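Local structure of SusD homolog (Bacteroides thetaiotaomicron, 3EHM) at residues 272-277 with 463-468; 61-66 with 311-316; 277-282 with 392-397; 480-485 with 526-531. The protein is a SusD-family glycan-binding protein implicated in mucin O-glycan utilization by a human gut symbiont. All blocks are in the same frame, centred on the assembly; numbering follows the deposited sequence.

Contact 1: 272-277 with 463-468; sequences MGATIW and YLMKPM
Met465, modelled as selenomethionine, lies over the first turn of helix 274-282, its CG 3.7 Å from CB of Ala274 and its terminal methyl directed at the Ala274 carbonyl. The bend at its second torsion (chi2 -84°) lays the chain along the turn; CE ends 3.5 Å from Ala274 O and reaches the edge of the Trp277 ring near its plane, where CE to CE3 is a looser 4.4 Å. The polar half belongs to Thr275. Its OG1 accepts the backbone N-H of Met465 at 3.0 Å, nearly straight at 165°, and donates to a water 2.8 Å away that in turn donates to Met465 O. One hydroxyl thus grips both backbone polar groups of Met465, the N-H directly and the carbonyl through water. The other branch, CG2, is anti to the backbone N and meets Leu464 CD2 at 3.8 Å, so the threonine divides its two branches between a polar and an apolar partner. The contact is buried where strand 270-272 passes through the N-cap Gly273 into helix 274-282; Tyr442 of helix 429-445 packs on Thr275, and the 463-468 loop leads from helix 449-459 toward helix 472-475.

Contact 2: 61-66 with 311-316; sequences GNYIGY and APTNSK
Asn62, in the short helix 60-63, meets the 311-316 loop with both its backbone carbonyl and its side-chain amide. Asn62 O has Pro312 CB 3.5 Å away. With CG anti to the backbone N (chi1 153°), the amide extends to the loop and OD1 accepts the N-H of Thr313 at 2.7 Å. That bond runs at 165° in the carbonyl plane, on a lone pair, and the Asn62 and Thr313 side chains cross at about a right angle. A water also donates to Asn62 OD1 at 2.8 Å; it links the amide to the carbonyl of Ala311 and the N-H of Asn314, on either side of the directly bonded Thr313 N-H in sequence. On the other side of the amide, ND2 makes a weak hydrogen bond to Ile58 O, which is likely to limit its rotation, though weakly. Tyr63 contributes its carbonyl: a second water donates to Tyr63 O at 3.0 Å and accepts from Thr313 OG1 at 3.2 Å, while that hydroxyl is also bonded to Trp81 NE1. Gly65 closes the helix in a Schellman motif, with positive phi (82°) and its N-H bonded back to Asn62 O. Gly65 and Tyr66 then make backbone bonds to Ile276 and Gly273 at the start of helix 274-282, whose Ala274 touches Pro312, and helix 449-459 covers Ile64 and Tyr66.

Contact 3: 277-282 with 392-397; sequences WGYLDG and GKPTGL
This is a helix-on-loop contact in the alpha-helical SusD-like fold: the extended 392-397 loop runs across the last turns of helix 274-282, passing closely over Gly278 and Gly282, one turn apart. The closeness depends on the absence of side chains there. A beta carbon on Gly278 would clash with Thr395 O, and one on Gly282 with Lys393 O; Gly282 CA instead makes a CA-H...O contact with Lys393 O at 3.3 Å. Gly278 O takes two donors, the helical N-H of Gly282 and the N-H of Thr395; the latter bond is 2.8 Å long and straight (170°), but its donor stands above the carbonyl plane, and the two donors come from opposite faces of that plane. Thr395 is gripped again at its hydroxyl, which donates to the anti lone pair of Asp281 OD2. With chi1 at -51°, OG1 stands beside the backbone N and CG2 falls anti to it, where it reaches Trp277 CH2 at 3.8 Å. Replacing Thr395 by alanine would probably leave Asp281 OD2 without this donor and open a gap beside the indole. Next to it, Leu397 CD1 packs on Trp277 CZ3 at 3.8 Å, while Gly396 O lies at the edge of the ring, in its plane. Tyr279 carries the opposite flank, its hydroxyl bonded to Tyr463 O. There Pro394 CB lies over one face of the Tyr279 ring in a CH-pi contact, 4.0 Å from the centroid and 30° off the normal.

Contact 4: 480-485 with 526-531; sequences IEDCRV and RPKQPN
Arg484 and Gln529 form the close part of this contact, whereas Glu481, Asp482 and Lys528 meet loosely at the surface. The arginine is extended from CG to NE and delivers NH1 to Gln529 OE1 at 2.7 Å, almost perfectly straight at 176°. The oxygen lies in the guanidinium plane and the donor in the amide's carbonyl plane, yet the two planes are turned 58° apart, and the side chains cross at about a right angle. NH2 donates to a water 2.7 Å away, which donates onward to Pro530 O. The amide is held from its other end by a bond from Gln529 NE2 to Ile413 O, and NH1 has a further weak bond to Leu464 O. A leucine in place of Arg484 would probably leave Gln529 OE1 without its charged donor and break the water link to Pro530. On the exposed side, Lys528 NZ stands 3.5 Å from Glu481 OE1 in a salt bridge and 4.0 Å from Asp482 OD1 in a long one. The chemistry therefore implies two grades of hold: a directional bond fixing the buried glutamine near the C-terminus, and a diffuse attraction in which one ammonium is shared by two carboxylates and probably screened by solvent.

How the contacts relate
Contact 1 lies among the other three, touching each. Its centre is about 6 Å from that of contact 2, 10 Å from contact 3 and 13 Å from contact 4. Contacts 1 and 3 share Trp277 and use successive parts of helix 274-282; in sequence both segments of contact 3 fall between those of contact 1. Contacts 1 and 2 alternate along the chain and are joined by probable backbone bonds. Contact 4 comes last, reaches contact 1 at the 463-468 loop and also packs on contact 2, but its nearest atoms stay about 7 Å from contact 3. Helix 274-282 thus serves contacts 1 and 3, contact 2 adjoins its start, and contact 4 joins through the loop.

Contact 1: 272-277 with 463-468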
loop_
_atom_site.group_PDB
_atom_site.type_symbol
_atom_site.label_atom_id
_atom_site.label_comp_id
_atom_site.label_asym_id
_atom_site.label_seq_id
_atom_site.Cartn_x
_atom_site.Cartn_y
_atom_site.Cartn_z
HETATM N N MSE A 272 -14.900 1.423 -7.964
HETATM C CA MSE A 272 -14.528 2.527 -7.073
HETATM C C MSE A 272 -15.073 2.319 -5.658
HETATM O O MSE A 272 -16.253 2.019 -5.478
HETATM C CB MSE A 272 -15.051 3.856 -7.633
HETATM C CG MSE A 272 -14.688 5.080 -6.795
HETATM SE SE MSE A 272 -15.457 6.715 -7.516
HETATM C CE MSE A 272 -17.327 6.304 -7.238
ATOM N N GLY A 273 -14.205 2.488 -4.666
ATOM C CA GLY A 273 -14.597 2.311 -3.276
ATOM C C GLY A 273 -15.332 3.495 -2.674
ATOM O O GLY A 273 -15.119 4.638 -3.074
ATOM N N ALA A 274 -16.184 3.220 -1.689
ATOM C CA ALA A 274 -16.983 4.259 -1.037
ATOM C C ALA A 274 -16.151 5.267 -0.260
ATOM O O ALA A 274 -16.394 6.470 -0.333
ATOM C CB ALA A 274 -18.010 3.619 -0.114
ATOM N N THR A 275 -15.164 4.781 0.479
ATOM C CA THR A 275 -14.326 5.672 1.266
ATOM C C THR A 275 -13.603 6.715 0.417
ATOM O O THR A 275 -13.723 7.914 0.662
ATOM C CB THR A 275 -13.282 4.884 2.075
ATOM O OG1 THR A 275 -13.952 3.931 2.911
ATOM C CG2 THR A 275 -12.464 5.835 2.948
ATOM N N ILE A 276 -12.855 6.273 -0.588
ATOM C CA ILE A 276 -12.137 7.233 -1.402
ATOM C C ILE A 276 -13.113 8.149 -2.148
ATOM O O ILE A 276 -12.839 9.329 -2.338
ATOM C CB ILE A 276 -11.155 6.527 -2.378
ATOM C CG1 ILE A 276 -10.206 7.565 -2.985
ATOM C CG2 ILE A 276 -11.916 5.765 -3.457
ATOM C CD1 ILE A 276 -9.075 6.955 -3.797
ATOM N N TRP A 277 -14.260 7.616 -2.553
ATOM C CA TRP A 277 -15.242 8.446 -3.241
ATOM C C TRP A 277 -15.722 9.547 -2.303
ATOM O O TRP A 277 -15.837 10.701 -2.699
ATOM C CB TRP A 277 -16.455 7.631 -3.685
ATOM C CG TRP A 277 -17.613 8.521 -4.063
ATOM C CD1 TRP A 277 -17.774 9.209 -5.232
ATOM C CD2 TRP A 277 -18.720 8.886 -3.226
ATOM N NE1 TRP A 277 -18.912 9.983 -5.174
ATOM C CE2 TRP A 277 -19.510 9.804 -3.955
ATOM C CE3 TRP A 277 -19.117 8.530 -1.930
ATOM C CZ2 TRP A 277 -20.680 10.370 -3.430
ATOM C CZ3 TRP A 277 -20.280 9.095 -1.406
ATOM C CH2 TRP A 277 -21.047 10.005 -2.158
ATOM N N TYR A 463 -10.480 8.178 8.444
ATOM C CA TYR A 463 -11.640 7.433 8.910
ATOM C C TYR A 463 -12.205 6.740 7.675
ATOM O O TYR A 463 -12.199 7.307 6.584
ATOM C CB TYR A 463 -12.681 8.370 9.531
ATOM C CG TYR A 463 -12.237 9.000 10.838
ATOM C CD1 TYR A 463 -11.308 8.360 11.666
ATOM C CD2 TYR A 463 -12.770 10.218 11.263
ATOM C CE1 TYR A 463 -10.924 8.921 12.888
ATOM C CE2 TYR A 463 -12.396 10.784 12.483
ATOM C CZ TYR A 463 -11.473 10.130 13.286
ATOM O OH TYR A 463 -11.102 10.685 14.484
ATOM N N LEU A 464 -12.697 5.519 7.847
ATOM C CA LEU A 464 -13.205 4.747 6.723
ATOM C C LEU A 464 -14.683 4.411 6.800
ATOM O O LEU A 464 -15.281 4.409 7.876
ATOM C CB LEU A 464 -12.441 3.426 6.620
ATOM C CG LEU A 464 -10.919 3.470 6.743
ATOM C CD1 LEU A 464 -10.389 2.059 6.925
ATOM C CD2 LEU A 464 -10.316 4.127 5.518
HETATM N N MSE A 465 -15.258 4.117 5.639
HETATM C CA MSE A 465 -16.649 3.696 5.559
HETATM C C MSE A 465 -16.594 2.322 6.221
HETATM O O MSE A 465 -15.669 1.550 5.964
HETATM C CB MSE A 465 -17.080 3.547 4.093
HETATM C CG MSE A 465 -17.163 4.857 3.314
HETATM SE SE MSE A 465 -18.855 5.762 3.575
HETATM C CE MSE A 465 -18.671 7.161 2.244
ATOM N N LYS A 466 -17.565 2.017 7.075
ATOM C CA LYS A 466 -17.582 0.733 7.770
ATOM C C LYS A 466 -17.906 -0.410 6.816
ATOM O O LYS A 466 -18.581 -0.215 5.808
ATOM C CB LYS A 466 -18.622 0.765 8.891
ATOM C CG LYS A 466 -20.044 0.891 8.374
ATOM C CD LYS A 466 -21.049 1.122 9.491
ATOM C CE LYS A 466 -22.445 1.315 8.912
ATOM N NZ LYS A 466 -23.250 2.265 9.738
ATOM N N PRO A 467 -17.434 -1.626 7.126
ATOM C CA PRO A 467 -17.723 -2.756 6.241
ATOM C C PRO A 467 -19.225 -3.019 6.149
ATOM O O PRO A 467 -19.950 -2.883 7.129
ATOM C CB PRO A 467 -16.956 -3.907 6.891
ATOM C CG PRO A 467 -16.940 -3.530 8.351
ATOM C CD PRO A 467 -16.647 -2.056 8.295
HETATM N N MSE A 468 -19.689 -3.391 4.962
HETATM C CA MSE A 468 -21.103 -3.663 4.754
HETATM C C MSE A 468 -21.492 -5.014 5.344
HETATM O O MSE A 468 -22.586 -5.174 5.880
HETATM C CB MSE A 468 -21.416 -3.637 3.265
HETATM C CG MSE A 468 -22.871 -3.846 2.945
HETATM SE SE MSE A 468 -23.196 -3.786 1.050
HETATM C CE MSE A 468 -21.427 -3.438 0.380
HETATM O O HOH W 1 -13.661 1.321 3.897
#

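Contact 2: 61-66 with 311-316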
loop_
_atom_site.group_PDB
_atom_site.type_symbol
_atom_site.label_atom_id
_atom_site.label_comp_id
_atom_site.label_asym_id
_atom_site.label_seq_id
_atom_site.Cartn_x
_atom_site.Cartn_y
_atom_site.Cartn_z
ATOM N N GLY A 61 -7.130 -2.990 -0.578
ATOM C CA GLY A 61 -7.786 -1.870 -1.241
ATOM C C GLY A 61 -9.282 -1.811 -0.976
ATOM O O GLY A 61 -9.898 -0.741 -1.001
ATOM N N ASN A 62 -9.869 -2.977 -0.739
ATOM C CA ASN A 62 -11.290 -3.079 -0.449
ATOM C C ASN A 62 -11.546 -2.650 0.993
ATOM O O ASN A 62 -12.478 -1.892 1.262
ATOM C CB ASN A 62 -11.758 -4.520 -0.694
ATOM C CG ASN A 62 -12.970 -4.905 0.142
ATOM O OD1 ASN A 62 -14.025 -4.263 0.082
ATOM N ND2 ASN A 62 -12.825 -5.973 0.920
ATOM N N TYR A 63 -10.704 -3.119 1.913
ATOM C CA TYR A 63 -10.842 -2.784 3.328
ATOM C C TYR A 63 -10.863 -1.268 3.560
ATOM O O TYR A 63 -11.749 -0.749 4.240
ATOM C CB TYR A 63 -9.681 -3.372 4.139
ATOM C CG TYR A 63 -9.473 -4.876 4.019
ATOM C CD1 TYR A 63 -8.209 -5.432 4.229
ATOM C CD2 TYR A 63 -10.526 -5.735 3.700
ATOM C CE1 TYR A 63 -7.994 -6.806 4.118
ATOM C CE2 TYR A 63 -10.323 -7.115 3.587
ATOM C CZ TYR A 63 -9.052 -7.640 3.795
ATOM O OH TYR A 63 -8.827 -8.991 3.660
ATOM N N ILE A 64 -9.881 -0.565 2.997
ATOM C CA ILE A 64 -9.769 0.882 3.180
ATOM C C ILE A 64 -10.589 1.740 2.228
ATOM O O ILE A 64 -10.489 2.963 2.250
ATOM C CB ILE A 64 -8.307 1.339 3.095
ATOM C CG1 ILE A 64 -7.755 1.036 1.699
ATOM C CG2 ILE A 64 -7.493 0.671 4.195
ATOM C CD1 ILE A 64 -6.292 1.319 1.547
ATOM N N GLY A 65 -11.379 1.112 1.371
ATOM C CA GLY A 65 -12.231 1.885 0.488
ATOM C C GLY A 65 -11.672 2.465 -0.791
ATOM O O GLY A 65 -12.284 3.375 -1.364
ATOM N N TYR A 66 -10.511 1.989 -1.233
ATOM C CA TYR A 66 -9.957 2.454 -2.504
ATOM C C TYR A 66 -10.862 1.816 -3.557
ATOM O O TYR A 66 -11.201 2.429 -4.571
ATOM C CB TYR A 66 -8.538 1.915 -2.734
ATOM C CG TYR A 66 -7.389 2.787 -2.278
ATOM C CD1 TYR A 66 -6.075 2.395 -2.525
ATOM C CD2 TYR A 66 -7.602 3.996 -1.617
ATOM C CE1 TYR A 66 -5.000 3.175 -2.130
ATOM C CE2 TYR A 66 -6.527 4.792 -1.214
ATOM C CZ TYR A 66 -5.230 4.372 -1.477
ATOM O OH TYR A 66 -4.156 5.135 -1.094
ATOM N N ALA A 311 -19.729 -0.240 -1.760
ATOM C CA ALA A 311 -19.346 -0.249 -0.355
ATOM C C ALA A 311 -18.225 -1.227 -0.027
ATOM O O ALA A 311 -18.019 -2.218 -0.733
ATOM C CB ALA A 311 -20.566 -0.533 0.508
ATOM N N PRO A 312 -17.473 -0.951 1.050
ATOM C CA PRO A 312 -16.372 -1.833 1.445
ATOM C C PRO A 312 -16.900 -3.149 1.992
ATOM O O PRO A 312 -17.964 -3.190 2.614
ATOM C CB PRO A 312 -15.637 -1.016 2.496
ATOM C CG PRO A 312 -16.743 -0.257 3.149
ATOM C CD PRO A 312 -17.575 0.198 1.966
ATOM N N THR A 313 -16.154 -4.220 1.744
ATOM C CA THR A 313 -16.529 -5.550 2.206
ATOM C C THR A 313 -17.995 -5.818 1.852
ATOM O O THR A 313 -18.833 -6.077 2.718
ATOM C CB THR A 313 -16.281 -5.675 3.730
ATOM O OG1 THR A 313 -14.939 -5.253 4.021
ATOM C CG2 THR A 313 -16.438 -7.119 4.193
ATOM N N ASN A 314 -18.275 -5.749 0.553
ATOM C CA ASN A 314 -19.603 -5.963 -0.007
ATOM C C ASN A 314 -20.186 -7.293 0.453
ATOM O O ASN A 314 -19.498 -8.310 0.442
ATOM C CB ASN A 314 -19.516 -5.940 -1.537
ATOM C CG ASN A 314 -20.880 -5.975 -2.211
ATOM O OD1 ASN A 314 -20.967 -5.971 -3.437
ATOM N ND2 ASN A 314 -21.943 -6.002 -1.423
ATOM N N SER A 315 -21.455 -7.282 0.854
ATOM C CA SER A 315 -22.105 -8.502 1.311
ATOM C C SER A 315 -22.999 -9.089 0.225
ATOM O O SER A 315 -23.532 -10.184 0.380
ATOM C CB SER A 315 -22.937 -8.225 2.567
ATOM O OG SER A 315 -24.034 -7.377 2.278
ATOM N N LYS A 316 -23.140 -8.368 -0.883
ATOM C CA LYS A 316 -23.980 -8.818 -1.991
ATOM C C LYS A 316 -23.247 -9.653 -3.038
ATOM O O LYS A 316 -22.044 -9.492 -3.255
ATOM C CB LYS A 316 -24.622 -7.611 -2.680
ATOM C CG LYS A 316 -26.039 -7.283 -2.221
ATOM C CD LYS A 316 -26.118 -6.989 -0.737
ATOM C CE LYS A 316 -27.532 -6.557 -0.340
ATOM N NZ LYS A 316 -28.577 -7.581 -0.663
HETATM O O HOH W 2 -16.527 -4.307 -1.260
HETATM O O HOH W 3 -13.920 -2.551 5.280
#

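Contact 3: 277-282 with 392-397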
loop_
_atom_site.group_PDB
_atom_site.type_symbol
_atom_site.label_atom_id
_atom_site.label_comp_id
_atom_site.label_asym_id
_atom_site.label_seq_id
_atom_site.Cartn_x
_atom_site.Cartn_y
_atom_site.Cartn_z
ATOM N N TRP A 277 -14.260 7.616 -2.553
ATOM C CA TRP A 277 -15.242 8.446 -3.241
ATOM C C TRP A 277 -15.722 9.547 -2.303
ATOM O O TRP A 277 -15.837 10.701 -2.699
ATOM C CB TRP A 277 -16.455 7.631 -3.685
ATOM C CG TRP A 277 -17.613 8.521 -4.063
ATOM C CD1 TRP A 277 -17.774 9.209 -5.232
ATOM C CD2 TRP A 277 -18.720 8.886 -3.226
ATOM N NE1 TRP A 277 -18.912 9.983 -5.174
ATOM C CE2 TRP A 277 -19.510 9.804 -3.955
ATOM C CE3 TRP A 277 -19.117 8.530 -1.930
ATOM C CZ2 TRP A 277 -20.680 10.370 -3.430
ATOM C CZ3 TRP A 277 -20.280 9.095 -1.406
ATOM C CH2 TRP A 277 -21.047 10.005 -2.158
ATOM N N GLY A 278 -16.017 9.171 -1.060
ATOM C CA GLY A 278 -16.493 10.131 -0.079
ATOM C C GLY A 278 -15.577 11.323 0.087
ATOM O O GLY A 278 -16.038 12.470 0.144
ATOM N N TYR A 279 -14.275 11.062 0.178
ATOM C CA TYR A 279 -13.305 12.141 0.322
ATOM C C TYR A 279 -13.186 12.962 -0.960
ATOM O O TYR A 279 -13.253 14.187 -0.924
ATOM C CB TYR A 279 -11.932 11.577 0.711
ATOM C CG TYR A 279 -11.854 11.128 2.157
ATOM C CD1 TYR A 279 -11.792 12.060 3.191
ATOM C CD2 TYR A 279 -11.898 9.775 2.493
ATOM C CE1 TYR A 279 -11.781 11.663 4.524
ATOM C CE2 TYR A 279 -11.888 9.363 3.828
ATOM C CZ TYR A 279 -11.834 10.314 4.839
ATOM O OH TYR A 279 -11.859 9.921 6.166
ATOM N N LEU A 280 -13.019 12.291 -2.095
ATOM C CA LEU A 280 -12.873 12.992 -3.367
ATOM C C LEU A 280 -14.066 13.890 -3.657
ATOM O O LEU A 280 -13.902 15.026 -4.100
ATOM C CB LEU A 280 -12.677 11.988 -4.508
ATOM C CG LEU A 280 -11.409 11.133 -4.420
ATOM C CD1 LEU A 280 -11.390 10.109 -5.551
ATOM C CD2 LEU A 280 -10.184 12.031 -4.495
ATOM N N ASP A 281 -15.267 13.379 -3.399
ATOM C CA ASP A 281 -16.490 14.147 -3.632
ATOM C C ASP A 281 -16.616 15.328 -2.668
ATOM O O ASP A 281 -16.781 16.472 -3.087
ATOM C CB ASP A 281 -17.718 13.248 -3.472
ATOM C CG ASP A 281 -19.019 13.985 -3.757
ATOM O OD1 ASP A 281 -19.341 14.182 -4.949
ATOM O OD2 ASP A 281 -19.707 14.382 -2.791
ATOM N N GLY A 282 -16.540 15.043 -1.372
ATOM C CA GLY A 282 -16.667 16.092 -0.376
ATOM C C GLY A 282 -15.617 17.186 -0.457
ATOM O O GLY A 282 -15.895 18.350 -0.160
ATOM N N GLY A 392 -14.533 21.846 3.091
ATOM C CA GLY A 392 -15.576 20.840 3.051
ATOM C C GLY A 392 -15.132 19.538 3.696
ATOM O O GLY A 392 -13.938 19.252 3.782
ATOM N N LYS A 393 -16.095 18.750 4.159
ATOM C CA LYS A 393 -15.806 17.469 4.793
ATOM C C LYS A 393 -16.199 16.335 3.856
ATOM O O LYS A 393 -16.985 16.532 2.929
ATOM C CB LYS A 393 -16.572 17.345 6.115
ATOM C CG LYS A 393 -15.918 18.058 7.303
ATOM C CD LYS A 393 -15.787 19.549 7.062
ATOM C CE LYS A 393 -15.185 20.264 8.258
ATOM N NZ LYS A 393 -15.030 21.728 7.995
ATOM N N PRO A 394 -15.654 15.129 4.078
ATOM C CA PRO A 394 -16.010 14.014 3.198
ATOM C C PRO A 394 -17.511 13.758 3.148
ATOM O O PRO A 394 -18.237 14.020 4.108
ATOM C CB PRO A 394 -15.223 12.840 3.783
ATOM C CG PRO A 394 -15.057 13.214 5.221
ATOM C CD PRO A 394 -14.744 14.686 5.145
ATOM N N THR A 395 -17.971 13.245 2.016
ATOM C CA THR A 395 -19.385 12.973 1.828
ATOM C C THR A 395 -19.766 11.597 2.340
ATOM O O THR A 395 -19.086 10.608 2.062
ATOM C CB THR A 395 -19.759 13.058 0.350
ATOM O OG1 THR A 395 -19.284 14.299 -0.184
ATOM C CG2 THR A 395 -21.274 12.975 0.184
ATOM N N GLY A 396 -20.858 11.538 3.089
ATOM C CA GLY A 396 -21.307 10.268 3.611
ATOM C C GLY A 396 -22.143 9.549 2.576
ATOM O O GLY A 396 -22.565 10.135 1.581
ATOM N N LEU A 397 -22.373 8.266 2.803
ATOM C CA LEU A 397 -23.175 7.476 1.894
ATOM C C LEU A 397 -24.480 7.182 2.624
ATOM O O LEU A 397 -24.489 6.540 3.675
ATOM C CB LEU A 397 -22.433 6.181 1.546
ATOM C CG LEU A 397 -22.802 5.433 0.263
ATOM C CD1 LEU A 397 -22.907 6.406 -0.902
ATOM C CD2 LEU A 397 -21.746 4.368 -0.016
HETATM O O HOH W 4 -18.218 18.799 1.195
#

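Contact 4: 480-485 with 526-531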
loop_
_atom_site.group_PDB
_atom_site.type_symbol
_atom_site.label_atom_id
_atom_site.label_comp_id
_atom_site.label_asym_id
_atom_site.label_seq_id
_atom_site.Cartn_x
_atom_site.Cartn_y
_atom_site.Cartn_z
ATOM N N ILE A 480 -17.865 -5.382 15.319
ATOM C CA ILE A 480 -18.207 -4.230 14.490
ATOM C C ILE A 480 -18.161 -2.948 15.317
ATOM O O ILE A 480 -19.196 -2.330 15.567
ATOM C CB ILE A 480 -19.626 -4.374 13.914
ATOM C CG1 ILE A 480 -19.837 -5.802 13.407
ATOM C CG2 ILE A 480 -19.832 -3.379 12.779
ATOM C CD1 ILE A 480 -21.295 -6.175 13.231
ATOM N N GLU A 481 -16.963 -2.554 15.742
ATOM C CA GLU A 481 -16.784 -1.338 16.537
ATOM C C GLU A 481 -15.297 -1.106 16.767
ATOM O O GLU A 481 -14.837 0.033 16.851
ATOM C CB GLU A 481 -17.499 -1.470 17.883
ATOM C CG GLU A 481 -18.366 -0.270 18.246
ATOM C CD GLU A 481 -18.089 0.251 19.646
ATOM O OE1 GLU A 481 -16.964 0.750 19.880
ATOM O OE2 GLU A 481 -18.994 0.162 20.510
ATOM N N ASP A 482 -14.547 -2.198 16.870
ATOM C CA ASP A 482 -13.106 -2.120 17.074
ATOM C C ASP A 482 -12.354 -2.315 15.758
ATOM O O ASP A 482 -11.184 -1.939 15.647
ATOM C CB ASP A 482 -12.652 -3.182 18.077
ATOM C CG ASP A 482 -13.212 -2.950 19.463
ATOM O OD1 ASP A 482 -12.873 -1.912 20.072
ATOM O OD2 ASP A 482 -13.995 -3.805 19.940
ATOM N N CYS A 483 -13.028 -2.900 14.767
ATOM C CA CYS A 483 -12.416 -3.147 13.465
ATOM C C CYS A 483 -13.271 -2.801 12.251
ATOM O O CYS A 483 -14.370 -3.333 12.070
ATOM C CB CYS A 483 -11.985 -4.618 13.339
ATOM S SG CYS A 483 -10.532 -5.086 14.326
ATOM N N ARG A 484 -12.756 -1.901 11.420
ATOM C CA ARG A 484 -13.428 -1.544 10.179
ATOM C C ARG A 484 -12.619 -2.225 9.077
ATOM O O ARG A 484 -13.046 -2.287 7.930
ATOM C CB ARG A 484 -13.465 -0.028 9.980
ATOM C CG ARG A 484 -14.417 0.652 10.949
ATOM C CD ARG A 484 -14.720 2.093 10.575
ATOM N NE ARG A 484 -15.627 2.673 11.556
ATOM C CZ ARG A 484 -16.040 3.933 11.556
ATOM N NH1 ARG A 484 -15.632 4.775 10.615
ATOM N NH2 ARG A 484 -16.854 4.352 12.516
ATOM N N VAL A 485 -11.447 -2.738 9.456
ATOM C CA VAL A 485 -10.554 -3.468 8.548
ATOM C C VAL A 485 -9.793 -4.496 9.380
ATOM O O VAL A 485 -9.668 -4.341 10.590
ATOM C CB VAL A 485 -9.497 -2.544 7.872
ATOM C CG1 VAL A 485 -10.174 -1.337 7.258
ATOM C CG2 VAL A 485 -8.434 -2.117 8.878
ATOM N N ARG A 526 -4.898 4.876 19.662
ATOM C CA ARG A 526 -5.314 5.075 18.273
ATOM C C ARG A 526 -6.764 5.571 18.230
ATOM O O ARG A 526 -7.663 4.952 18.806
ATOM C CB ARG A 526 -5.181 3.766 17.491
ATOM C CG ARG A 526 -5.301 3.929 15.985
ATOM C CD ARG A 526 -5.099 2.596 15.279
ATOM N NE ARG A 526 -6.140 1.635 15.638
ATOM C CZ ARG A 526 -6.137 0.355 15.284
ATOM N NH1 ARG A 526 -5.139 -0.137 14.562
ATOM N NH2 ARG A 526 -7.143 -0.431 15.640
ATOM N N PRO A 527 -7.009 6.692 17.532
ATOM C CA PRO A 527 -8.336 7.306 17.399
ATOM C C PRO A 527 -9.347 6.479 16.611
ATOM O O PRO A 527 -8.982 5.599 15.827
ATOM C CB PRO A 527 -8.045 8.636 16.697
ATOM C CG PRO A 527 -6.565 8.857 16.903
ATOM C CD PRO A 527 -6.004 7.475 16.794
ATOM N N LYS A 528 -10.623 6.789 16.826
ATOM C CA LYS A 528 -11.734 6.126 16.147
ATOM C C LYS A 528 -12.756 7.201 15.788
ATOM O O LYS A 528 -12.931 8.160 16.538
ATOM C CB LYS A 528 -12.379 5.100 17.075
ATOM C CG LYS A 528 -11.471 3.936 17.420
ATOM C CD LYS A 528 -11.881 3.264 18.722
ATOM C CE LYS A 528 -13.299 2.724 18.669
ATOM N NZ LYS A 528 -13.641 1.997 19.930
ATOM N N GLN A 529 -13.426 7.053 14.649
ATOM C CA GLN A 529 -14.425 8.040 14.250
ATOM C C GLN A 529 -15.598 8.007 15.228
ATOM O O GLN A 529 -16.067 6.935 15.598
ATOM C CB GLN A 529 -14.940 7.754 12.837
ATOM C CG GLN A 529 -16.021 8.736 12.389
ATOM C CD GLN A 529 -16.557 8.439 11.003
ATOM O OE1 GLN A 529 -16.549 7.293 10.552
ATOM N NE2 GLN A 529 -17.049 9.471 10.327
ATOM N N PRO A 530 -16.086 9.185 15.657
ATOM C CA PRO A 530 -17.212 9.254 16.595
ATOM C C PRO A 530 -18.424 8.504 16.046
ATOM O O PRO A 530 -18.547 8.312 14.838
ATOM C CB PRO A 530 -17.484 10.755 16.706
ATOM C CG PRO A 530 -16.155 11.374 16.422
ATOM C CD PRO A 530 -15.630 10.535 15.283
ATOM N N ASN A 531 -19.318 8.097 16.939
ATOM C CA ASN A 531 -20.521 7.372 16.549
ATOM C C ASN A 531 -21.611 8.282 15.989
ATOM O O ASN A 531 -22.278 7.859 15.016
ATOM C CB ASN A 531 -21.052 6.580 17.742
ATOM C CG ASN A 531 -20.079 5.517 18.198
ATOM O OD1 ASN A 531 -19.716 4.623 17.428
ATOM N ND2 ASN A 531 -19.639 5.609 19.449
HETATM O O HOH W 5 -18.671 6.376 12.870
#